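Conserved protein (Methanothermobacter thermautotrophicus, PDB 1I36) is of unknown function but binds NADP through a Rossmann-type domain and structurally resembles the 3-hydroxyacid dehydrogenases. Local coordinates at residues 1-12 against 53-64; 122-133 against 144-155. The protein carries 1 engineered substitution. All coordinates share one frame; numbering follows the deposited sequence.

Contact 1 (1-12 against 53-64); sequences LRVGFIGFGEVA and DVYSCPVVISAV. Engineered in segment 1-12: L1 (natural residue Met). With NAP (NADP nicotinamide-adenine-dinucleotide phosphate), chain C.
The guanidinium of R2 meets the carboxylate of D53 end-on, NH2 giving a bond of 2.9 Å to OD1 and NH1 one of 3.2 Å to OD2, the arginine chain bending at chi3 (-57°) to reach it. Both oxygens lie near the guanidinium plane but are approached from above the carboxylate plane, the planes 31° apart. C57 SG sits over the centre of one guanidinium face, and T49 also bonds D53 OD2. Shortening R2 to an alanine is likely to cost D53 its charged mate and to bare C57 SG. Strands 2-6 and 59-62 pair in parallel: G4 N binds V59 O, I61 N binds G4 O, I6 N binds I61 O and A63 N binds I6 O. R2 O is buried against the ring of P58 with no polar partner. I6 CD1 packs on V60 CG1 and the ring edge of Y55. V11 N donates to NAP O2N (2.8 Å) and E10 N to NAP O2A (3.0 Å). One water accepts from G9 N and A12 N and donates to A63 O and NAP O2N. The start of helix 10-21 probably eases the pyrophosphate charge through these N-H groups, as in Rossmann glycine-rich turns.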
# COMPACT_ATOMS: atom_id res chain seq x y z
N LEU A 1 7.58 -37.77 -19.45
CA LEU A 1 6.78 -39.00 -19.69
C LEU A 1 5.53 -38.54 -20.42
O LEU A 1 5.61 -38.12 -21.58
CB LEU A 1 6.43 -39.67 -18.34
CG LEU A 1 6.16 -41.20 -18.26
CD1 LEU A 1 4.68 -41.54 -18.36
CD2 LEU A 1 6.97 -41.92 -19.34
N ARG A 2 4.39 -38.58 -19.74
CA ARG A 2 3.12 -38.12 -20.29
C ARG A 2 2.46 -37.16 -19.30
O ARG A 2 2.41 -37.43 -18.10
CB ARG A 2 2.16 -39.30 -20.51
CG ARG A 2 2.60 -40.33 -21.57
CD ARG A 2 1.41 -41.06 -22.16
NE ARG A 2 0.60 -41.75 -21.16
CZ ARG A 2 -0.69 -42.05 -21.31
NH1 ARG A 2 -1.33 -41.71 -22.43
NH2 ARG A 2 -1.34 -42.70 -20.36
N VAL A 3 2.00 -36.01 -19.78
CA VAL A 3 1.29 -35.06 -18.93
C VAL A 3 -0.15 -34.97 -19.47
O VAL A 3 -0.37 -34.64 -20.64
CB VAL A 3 1.95 -33.65 -18.90
CG1 VAL A 3 1.07 -32.66 -18.12
CG2 VAL A 3 3.33 -33.72 -18.24
N GLY A 4 -1.13 -35.31 -18.64
CA GLY A 4 -2.52 -35.22 -19.09
C GLY A 4 -3.21 -33.94 -18.63
O GLY A 4 -2.95 -33.45 -17.54
N PHE A 5 -4.07 -33.40 -19.49
CA PHE A 5 -4.80 -32.18 -19.18
C PHE A 5 -6.31 -32.41 -19.13
O PHE A 5 -6.89 -33.01 -20.04
CB PHE A 5 -4.52 -31.09 -20.24
CG PHE A 5 -3.17 -30.44 -20.11
CD1 PHE A 5 -2.03 -31.08 -20.58
CD2 PHE A 5 -3.03 -29.22 -19.46
CE1 PHE A 5 -0.76 -30.51 -20.40
CE2 PHE A 5 -1.77 -28.64 -19.28
CZ PHE A 5 -0.63 -29.28 -19.75
N ILE A 6 -6.95 -31.97 -18.06
CA ILE A 6 -8.40 -32.02 -17.96
C ILE A 6 -8.75 -30.57 -18.25
O ILE A 6 -8.34 -29.66 -17.51
CB ILE A 6 -8.88 -32.42 -16.58
CG1 ILE A 6 -8.30 -33.78 -16.18
CG2 ILE A 6 -10.41 -32.50 -16.59
CD1 ILE A 6 -8.46 -34.07 -14.67
N GLY A 7 -9.47 -30.36 -19.35
CA GLY A 7 -9.81 -29.04 -19.83
C GLY A 7 -8.71 -28.69 -20.83
O GLY A 7 -7.60 -29.22 -20.73
N PHE A 8 -9.03 -27.92 -21.87
CA PHE A 8 -7.97 -27.56 -22.80
C PHE A 8 -8.23 -26.20 -23.37
O PHE A 8 -8.51 -26.03 -24.56
CB PHE A 8 -7.71 -28.62 -23.88
CG PHE A 8 -6.31 -28.61 -24.41
CD1 PHE A 8 -5.32 -29.37 -23.81
CD2 PHE A 8 -5.96 -27.79 -25.48
CE1 PHE A 8 -3.98 -29.31 -24.26
CE2 PHE A 8 -4.65 -27.72 -25.94
CZ PHE A 8 -3.66 -28.48 -25.32
N GLY A 9 -8.20 -25.23 -22.46
CA GLY A 9 -8.43 -23.84 -22.79
C GLY A 9 -7.13 -23.08 -22.90
O GLY A 9 -6.12 -23.67 -23.27
N GLU A 10 -7.16 -21.80 -22.55
CA GLU A 10 -5.99 -20.95 -22.66
C GLU A 10 -4.80 -21.38 -21.82
O GLU A 10 -3.66 -21.35 -22.29
CB GLU A 10 -6.34 -19.49 -22.33
CG GLU A 10 -5.13 -18.58 -22.41
CD GLU A 10 -5.48 -17.10 -22.45
OE1 GLU A 10 -6.32 -16.65 -21.66
OE2 GLU A 10 -4.88 -16.38 -23.27
N VAL A 11 -5.04 -21.70 -20.55
CA VAL A 11 -3.95 -22.16 -19.67
C VAL A 11 -3.33 -23.46 -20.18
O VAL A 11 -2.12 -23.54 -20.38
CB VAL A 11 -4.45 -22.36 -18.25
CG1 VAL A 11 -3.38 -23.06 -17.40
CG2 VAL A 11 -4.82 -21.00 -17.68
N ALA A 12 -4.17 -24.47 -20.39
CA ALA A 12 -3.71 -25.77 -20.87
C ALA A 12 -2.93 -25.65 -22.19
O ALA A 12 -1.88 -26.28 -22.35
CB ALA A 12 -4.91 -26.72 -21.06
N ASP A 53 -7.65 -42.60 -19.80
CA ASP A 53 -6.26 -42.66 -20.19
C ASP A 53 -5.54 -41.40 -19.66
O ASP A 53 -4.40 -41.47 -19.22
CB ASP A 53 -6.11 -42.79 -21.71
CG ASP A 53 -4.68 -43.05 -22.14
OD1 ASP A 53 -3.91 -43.65 -21.36
OD2 ASP A 53 -4.30 -42.64 -23.25
N VAL A 54 -6.25 -40.27 -19.67
CA VAL A 54 -5.71 -39.00 -19.18
C VAL A 54 -5.35 -39.18 -17.72
O VAL A 54 -4.21 -38.93 -17.33
CB VAL A 54 -6.75 -37.86 -19.31
CG1 VAL A 54 -6.24 -36.57 -18.62
CG2 VAL A 54 -7.00 -37.59 -20.77
N TYR A 55 -6.29 -39.74 -16.95
CA TYR A 55 -6.11 -39.97 -15.51
C TYR A 55 -4.97 -40.88 -15.18
O TYR A 55 -4.56 -40.91 -14.03
CB TYR A 55 -7.39 -40.55 -14.86
CG TYR A 55 -8.64 -39.72 -15.06
CD1 TYR A 55 -8.56 -38.34 -15.29
CD2 TYR A 55 -9.91 -40.31 -15.01
CE1 TYR A 55 -9.73 -37.56 -15.45
CE2 TYR A 55 -11.08 -39.55 -15.17
CZ TYR A 55 -10.97 -38.18 -15.38
OH TYR A 55 -12.12 -37.43 -15.52
N SER A 56 -4.53 -41.68 -16.14
CA SER A 56 -3.42 -42.61 -15.91
C SER A 56 -2.04 -41.99 -16.01
O SER A 56 -1.04 -42.62 -15.63
CB SER A 56 -3.49 -43.83 -16.86
OG SER A 56 -3.07 -43.46 -18.16
N CYS A 57 -1.95 -40.78 -16.55
CA CYS A 57 -0.65 -40.11 -16.66
C CYS A 57 -0.06 -39.82 -15.29
O CYS A 57 -0.80 -39.58 -14.33
CB CYS A 57 -0.79 -38.81 -17.43
SG CYS A 57 -1.34 -39.03 -19.09
N PRO A 58 1.29 -39.86 -15.17
CA PRO A 58 1.93 -39.59 -13.87
C PRO A 58 1.68 -38.16 -13.35
O PRO A 58 1.80 -37.90 -12.15
CB PRO A 58 3.41 -39.88 -14.15
CG PRO A 58 3.54 -39.60 -15.62
CD PRO A 58 2.29 -40.22 -16.18
N VAL A 59 1.29 -37.26 -14.26
CA VAL A 59 0.95 -35.87 -13.93
C VAL A 59 -0.32 -35.52 -14.70
O VAL A 59 -0.37 -35.60 -15.92
CB VAL A 59 2.08 -34.84 -14.28
CG1 VAL A 59 1.64 -33.42 -13.83
CG2 VAL A 59 3.42 -35.21 -13.56
N VAL A 60 -1.35 -35.16 -13.94
CA VAL A 60 -2.64 -34.79 -14.49
C VAL A 60 -2.93 -33.36 -14.03
O VAL A 60 -2.94 -33.09 -12.83
CB VAL A 60 -3.74 -35.68 -13.92
CG1 VAL A 60 -5.11 -35.24 -14.48
CG2 VAL A 60 -3.45 -37.18 -14.31
N ILE A 61 -3.10 -32.44 -14.98
CA ILE A 61 -3.35 -31.04 -14.64
C ILE A 61 -4.80 -30.69 -14.98
O ILE A 61 -5.25 -30.90 -16.10
CB ILE A 61 -2.40 -30.09 -15.44
CG1 ILE A 61 -0.92 -30.34 -15.04
CG2 ILE A 61 -2.77 -28.63 -15.16
CD1 ILE A 61 0.08 -29.63 -15.96
N SER A 62 -5.51 -30.14 -13.99
CA SER A 62 -6.90 -29.72 -14.12
C SER A 62 -6.89 -28.21 -14.35
O SER A 62 -6.55 -27.45 -13.46
CB SER A 62 -7.66 -30.02 -12.82
OG SER A 62 -8.97 -29.48 -12.88
N ALA A 63 -7.27 -27.79 -15.56
CA ALA A 63 -7.30 -26.39 -15.93
C ALA A 63 -8.65 -26.16 -16.62
O ALA A 63 -8.73 -26.01 -17.85
CB ALA A 63 -6.15 -26.08 -16.89
N VAL A 64 -9.71 -26.31 -15.83
CA VAL A 64 -11.07 -26.16 -16.34
C VAL A 64 -11.57 -24.79 -15.89
O VAL A 64 -10.84 -23.82 -16.03
CB VAL A 64 -11.96 -27.32 -15.80
CG1 VAL A 64 -11.53 -28.61 -16.46
CG2 VAL A 64 -11.80 -27.45 -14.27
PA NAP C . -10.82 -21.45 -20.80
O1A NAP C . -11.90 -21.07 -19.90
O2A NAP C . -9.70 -20.77 -21.41
O5B NAP C . -10.51 -23.09 -20.68
C5B NAP C . -11.17 -24.14 -19.76
C4B NAP C . -11.43 -25.15 -20.77
O4B NAP C . -12.02 -26.25 -19.75
C3B NAP C . -12.48 -25.36 -21.41
O3B NAP C . -11.59 -25.42 -22.44
C2B NAP C . -13.59 -26.32 -21.59
O2B NAP C . -13.98 -27.06 -22.52
C1B NAP C . -13.09 -26.98 -20.46
N9A NAP C . -14.17 -27.43 -19.55
C8A NAP C . -15.32 -26.89 -18.98
N7A NAP C . -15.98 -27.78 -18.28
C5A NAP C . -15.25 -28.95 -18.37
C6A NAP C . -15.44 -30.27 -17.85
N6A NAP C . -16.49 -30.59 -17.09
N1A NAP C . -14.48 -31.23 -18.15
C2A NAP C . -13.40 -30.93 -18.93
N3A NAP C . -13.17 -29.72 -19.46
C4A NAP C . -14.14 -28.76 -19.14
O3 NAP C . -10.06 -21.19 -19.33
PN NAP C . -8.47 -20.83 -18.86
O1N NAP C . -8.23 -19.37 -19.08
O2N NAP C . -7.68 -21.81 -19.62
O5D NAP C . -8.22 -21.16 -17.33
C5D NAP C . -8.34 -22.50 -16.81
C4D NAP C . -8.29 -22.43 -15.30
O4D NAP C . -7.13 -21.77 -14.72
C3D NAP C . -9.50 -21.70 -14.65
O3D NAP C . -10.01 -22.31 -13.42
C2D NAP C . -9.03 -20.31 -14.39
O2D NAP C . -9.72 -19.67 -13.36
C1D NAP C . -7.53 -20.54 -14.10
N1N NAP C . -6.67 -19.38 -14.39
C2N NAP C . -6.60 -18.86 -15.69
C3N NAP C . -5.73 -17.74 -15.88
C7N NAP C . -5.56 -17.11 -17.17
O7N NAP C . -4.79 -16.14 -17.32
N7N NAP C . -6.23 -17.54 -18.27
C4N NAP C . -5.00 -17.24 -14.77
C5N NAP C . -5.08 -17.76 -13.53
C6N NAP C . -5.91 -18.83 -13.34
P2B NAP C . -15.18 -26.36 -23.43
O1X NAP C . -14.60 -25.26 -24.28
O2X NAP C . -15.60 -27.51 -24.19
O3X NAP C . -16.12 -25.79 -22.49
O HOH W 1 -7.16 -24.51 -19.76

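Contact 2 (122-133 against 144-155); sequences DIRIIASGRDAE and NIEVRGREPGDA
N144 is held through its side-chain amide at both ends. ND2 donates to D122 O at 3.0 Å, nearly straight, and OD1 takes two bonds from R124, from NH2 (2.8 Å) and from NE (2.9 Å). The guanidinium stands almost perpendicular to the amide, 83° between planes; NH2 uses an in-plane lone pair of OD1, whereas NE comes from above that plane. R124 reaches this position by folding at chi2 and chi3, both near 52°. The N144 backbone is engaged too, its O accepting from I125 N and its N reaching I123 O through a water. At I145, CG2 rests against A127 CB, on a face also lined by F135 of helix 132-136. E146 continues the pairing, with N bound to I125 O and O accepting from A127 N. E146 OE2 and R124 NH1 attract by charge without a directed N-H, 3.5 Å apart, and a water bridges NH1 to OE1, while R148 grips OE1 side-on through NE (2.9 Å) and NH2.

Strands 124-128 and 144-147 run parallel, joined through helix 132-136 as a beta-alpha-beta unit at the edge of the sheet. V147 accordingly turns its methyls to A132, V147 CG1 lying 4.0 Å from A132 CB. R148 N binds A127 O; R148 CG packs on I126, and R148 NH1 forms salt bridges with E191 and D188 of the second subunit, bringing this sheet edge into the dimer interface. Next, R150 N and E151 N both donate to D154 OD2, bracing the turn before helix 154-182. E151 O receives S128 OG at 2.7 Å and D154 N from opposite faces of its plane. P152 CD touches G129 CA. A155 N then donates to S128 OG (3.1 Å), and A155 CB packs against I126 CG1.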
# COMPACT_ATOMS: atom_id res chain seq x y z
N ASP A 122 6.15 -18.90 -19.65
CA ASP A 122 7.19 -18.40 -18.74
C ASP A 122 6.61 -17.90 -17.41
O ASP A 122 7.34 -17.48 -16.51
CB ASP A 122 7.94 -17.22 -19.37
CG ASP A 122 8.94 -17.67 -20.40
OD1 ASP A 122 9.12 -18.89 -20.59
OD2 ASP A 122 9.58 -16.78 -21.01
N ILE A 123 5.29 -17.93 -17.31
CA ILE A 123 4.61 -17.45 -16.13
C ILE A 123 5.07 -18.16 -14.87
O ILE A 123 5.35 -19.35 -14.90
CB ILE A 123 3.08 -17.58 -16.33
CG1 ILE A 123 2.33 -16.74 -15.30
CG2 ILE A 123 2.63 -19.04 -16.38
CD1 ILE A 123 2.67 -15.30 -15.41
N ARG A 124 5.27 -17.39 -13.79
CA ARG A 124 5.64 -18.00 -12.53
C ARG A 124 4.40 -18.70 -11.97
O ARG A 124 3.27 -18.15 -11.98
CB ARG A 124 6.14 -16.95 -11.54
CG ARG A 124 6.38 -17.45 -10.09
CD ARG A 124 7.27 -18.71 -9.96
NE ARG A 124 8.56 -18.64 -10.65
CZ ARG A 124 9.67 -18.06 -10.16
NH1 ARG A 124 9.65 -17.47 -8.97
NH2 ARG A 124 10.81 -18.13 -10.84
N ILE A 125 4.60 -19.95 -11.55
CA ILE A 125 3.53 -20.72 -10.95
C ILE A 125 4.03 -21.15 -9.57
O ILE A 125 5.11 -21.72 -9.46
CB ILE A 125 3.26 -21.98 -11.79
CG1 ILE A 125 2.70 -21.60 -13.15
CG2 ILE A 125 2.31 -22.95 -11.04
CD1 ILE A 125 2.66 -22.81 -14.09
N ILE A 126 3.28 -20.89 -8.52
CA ILE A 126 3.73 -21.38 -7.22
C ILE A 126 2.89 -22.64 -6.93
O ILE A 126 1.74 -22.73 -7.37
CB ILE A 126 3.64 -20.32 -6.09
CG1 ILE A 126 2.21 -19.84 -5.91
CG2 ILE A 126 4.60 -19.11 -6.42
CD1 ILE A 126 2.01 -18.96 -4.62
N ALA A 127 3.47 -23.59 -6.21
CA ALA A 127 2.79 -24.86 -5.93
C ALA A 127 3.02 -25.31 -4.50
O ALA A 127 4.13 -25.17 -3.95
CB ALA A 127 3.31 -25.94 -6.94
N SER A 128 1.97 -25.87 -3.91
CA SER A 128 2.05 -26.32 -2.52
C SER A 128 1.50 -27.73 -2.38
O SER A 128 0.67 -28.17 -3.17
CB SER A 128 1.32 -25.33 -1.61
OG SER A 128 -0.10 -25.42 -1.75
N GLY A 129 1.98 -28.44 -1.35
CA GLY A 129 1.57 -29.82 -1.11
C GLY A 129 2.82 -30.67 -1.03
O GLY A 129 3.90 -30.27 -1.52
N ARG A 130 2.68 -31.89 -0.50
CA ARG A 130 3.80 -32.82 -0.32
C ARG A 130 4.46 -33.20 -1.62
O ARG A 130 5.65 -33.51 -1.66
CB ARG A 130 3.36 -34.12 0.37
CG ARG A 130 2.83 -33.96 1.75
CD ARG A 130 2.57 -35.35 2.38
NE ARG A 130 3.79 -36.15 2.49
CZ ARG A 130 4.06 -37.19 1.71
NH1 ARG A 130 3.19 -37.55 0.78
NH2 ARG A 130 5.17 -37.89 1.89
N ASP A 131 3.64 -33.26 -2.65
CA ASP A 131 4.11 -33.62 -3.97
C ASP A 131 4.44 -32.43 -4.86
O ASP A 131 4.63 -32.60 -6.07
CB ASP A 131 3.03 -34.45 -4.64
CG ASP A 131 2.67 -35.69 -3.82
OD1 ASP A 131 3.44 -36.66 -3.90
OD2 ASP A 131 1.66 -35.65 -3.07
N ALA A 132 4.51 -31.23 -4.28
CA ALA A 132 4.79 -30.02 -5.07
C ALA A 132 6.17 -30.09 -5.77
O ALA A 132 6.33 -29.67 -6.94
CB ALA A 132 4.68 -28.76 -4.16
N GLU A 133 7.16 -30.60 -5.04
CA GLU A 133 8.51 -30.76 -5.58
C GLU A 133 8.50 -31.66 -6.80
O GLU A 133 9.25 -31.44 -7.75
CB GLU A 133 9.42 -31.40 -4.54
CG GLU A 133 9.84 -30.51 -3.41
CD GLU A 133 10.92 -31.19 -2.56
OE1 GLU A 133 11.94 -31.64 -3.14
OE2 GLU A 133 10.72 -31.31 -1.33
N ASN A 144 8.01 -22.72 -15.19
CA ASN A 144 8.65 -21.86 -14.20
C ASN A 144 7.91 -22.02 -12.87
O ASN A 144 7.25 -21.10 -12.42
CB ASN A 144 8.54 -20.41 -14.72
CG ASN A 144 9.21 -19.39 -13.82
OD1 ASN A 144 9.98 -19.73 -12.92
ND2 ASN A 144 8.96 -18.12 -14.11
N ILE A 145 8.06 -23.19 -12.25
CA ILE A 145 7.36 -23.50 -11.00
C ILE A 145 8.28 -23.28 -9.79
O ILE A 145 9.49 -23.46 -9.87
CB ILE A 145 6.92 -25.00 -11.01
CG1 ILE A 145 5.95 -25.26 -12.18
CG2 ILE A 145 6.21 -25.36 -9.67
CD1 ILE A 145 6.00 -26.73 -12.76
N GLU A 146 7.68 -22.86 -8.69
CA GLU A 146 8.39 -22.63 -7.45
C GLU A 146 7.48 -23.19 -6.34
O GLU A 146 6.26 -22.98 -6.37
CB GLU A 146 8.61 -21.13 -7.24
CG GLU A 146 9.16 -20.77 -5.91
CD GLU A 146 9.37 -19.28 -5.79
OE1 GLU A 146 8.36 -18.55 -5.67
OE2 GLU A 146 10.54 -18.84 -5.85
N VAL A 147 8.07 -23.91 -5.40
CA VAL A 147 7.31 -24.50 -4.29
C VAL A 147 7.15 -23.49 -3.15
O VAL A 147 8.09 -22.82 -2.80
CB VAL A 147 8.03 -25.77 -3.70
CG1 VAL A 147 7.26 -26.32 -2.43
CG2 VAL A 147 8.13 -26.84 -4.77
N ARG A 148 5.95 -23.36 -2.61
CA ARG A 148 5.71 -22.45 -1.48
C ARG A 148 4.79 -23.18 -0.50
O ARG A 148 4.10 -24.12 -0.90
CB ARG A 148 4.99 -21.17 -1.95
CG ARG A 148 5.83 -20.27 -2.85
CD ARG A 148 6.81 -19.48 -2.01
NE ARG A 148 7.72 -18.65 -2.80
CZ ARG A 148 8.50 -17.71 -2.27
NH1 ARG A 148 8.47 -17.50 -0.95
NH2 ARG A 148 9.33 -17.02 -3.03
N GLY A 149 4.73 -22.72 0.74
CA GLY A 149 3.84 -23.34 1.71
C GLY A 149 4.17 -24.79 1.99
O GLY A 149 5.31 -25.23 1.78
N ARG A 150 3.18 -25.56 2.47
CA ARG A 150 3.41 -26.97 2.79
C ARG A 150 2.28 -27.90 2.32
O ARG A 150 2.53 -29.04 2.00
CB ARG A 150 3.52 -27.14 4.30
CG ARG A 150 4.65 -26.38 4.96
CD ARG A 150 4.66 -26.62 6.47
NE ARG A 150 3.42 -26.20 7.13
CZ ARG A 150 3.16 -26.37 8.43
NH1 ARG A 150 4.05 -26.96 9.22
NH2 ARG A 150 2.00 -25.95 8.94
N GLU A 151 1.06 -27.39 2.26
CA GLU A 151 -0.07 -28.26 1.92
C GLU A 151 -1.03 -27.65 0.92
O GLU A 151 -0.90 -26.48 0.59
CB GLU A 151 -0.79 -28.64 3.23
CG GLU A 151 -1.09 -27.47 4.14
CD GLU A 151 -1.73 -27.90 5.48
OE1 GLU A 151 -1.13 -28.70 6.23
OE2 GLU A 151 -2.84 -27.43 5.77
N PRO A 152 -1.94 -28.46 0.36
CA PRO A 152 -2.91 -27.94 -0.62
C PRO A 152 -3.65 -26.77 0.01
O PRO A 152 -4.01 -26.83 1.18
CB PRO A 152 -3.85 -29.13 -0.81
CG PRO A 152 -2.84 -30.31 -0.75
CD PRO A 152 -2.08 -29.93 0.52
N GLY A 153 -3.84 -25.70 -0.75
CA GLY A 153 -4.51 -24.53 -0.21
C GLY A 153 -3.51 -23.39 0.04
O GLY A 153 -3.90 -22.22 -0.09
N ASP A 154 -2.25 -23.70 0.36
CA ASP A 154 -1.26 -22.65 0.63
C ASP A 154 -0.94 -21.79 -0.57
O ASP A 154 -0.98 -20.56 -0.45
CB ASP A 154 0.04 -23.20 1.25
CG ASP A 154 -0.18 -23.80 2.62
OD1 ASP A 154 -1.21 -23.52 3.27
OD2 ASP A 154 0.71 -24.53 3.08
N ALA A 155 -0.70 -22.40 -1.73
CA ALA A 155 -0.41 -21.64 -2.95
C ALA A 155 -1.57 -20.71 -3.34
O ALA A 155 -1.36 -19.53 -3.68
CB ALA A 155 -0.07 -22.60 -4.08
O HOH W 2 5.43 -21.83 -16.07
O HOH W 3 7.34 -16.39 -7.19
O HOH W 4 4.37 -27.18 -0.26

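Contact 1 begins at the N terminus and closes when the chain, after passing through strands 25-28 and 47-48 and their helices, returns along strand 59-62 beside strand 2-6. Contact 2 opens later, beyond strands 83-86 and 106-112, and closes a shorter loop, with ten residues between its segments. The two are in series, neither nested nor crossed. Both belong to one mixed sheet: contact 1 joins neighbouring inner strands at the cofactor, whereas contact 2 joins the last two strands at one edge and leads into the long helix 154-182. Their centres lie about 17 Å apart and their nearest atoms about 7 Å; a salt bridge joins D122 to R18 on helix 10-21, which starts in contact 1.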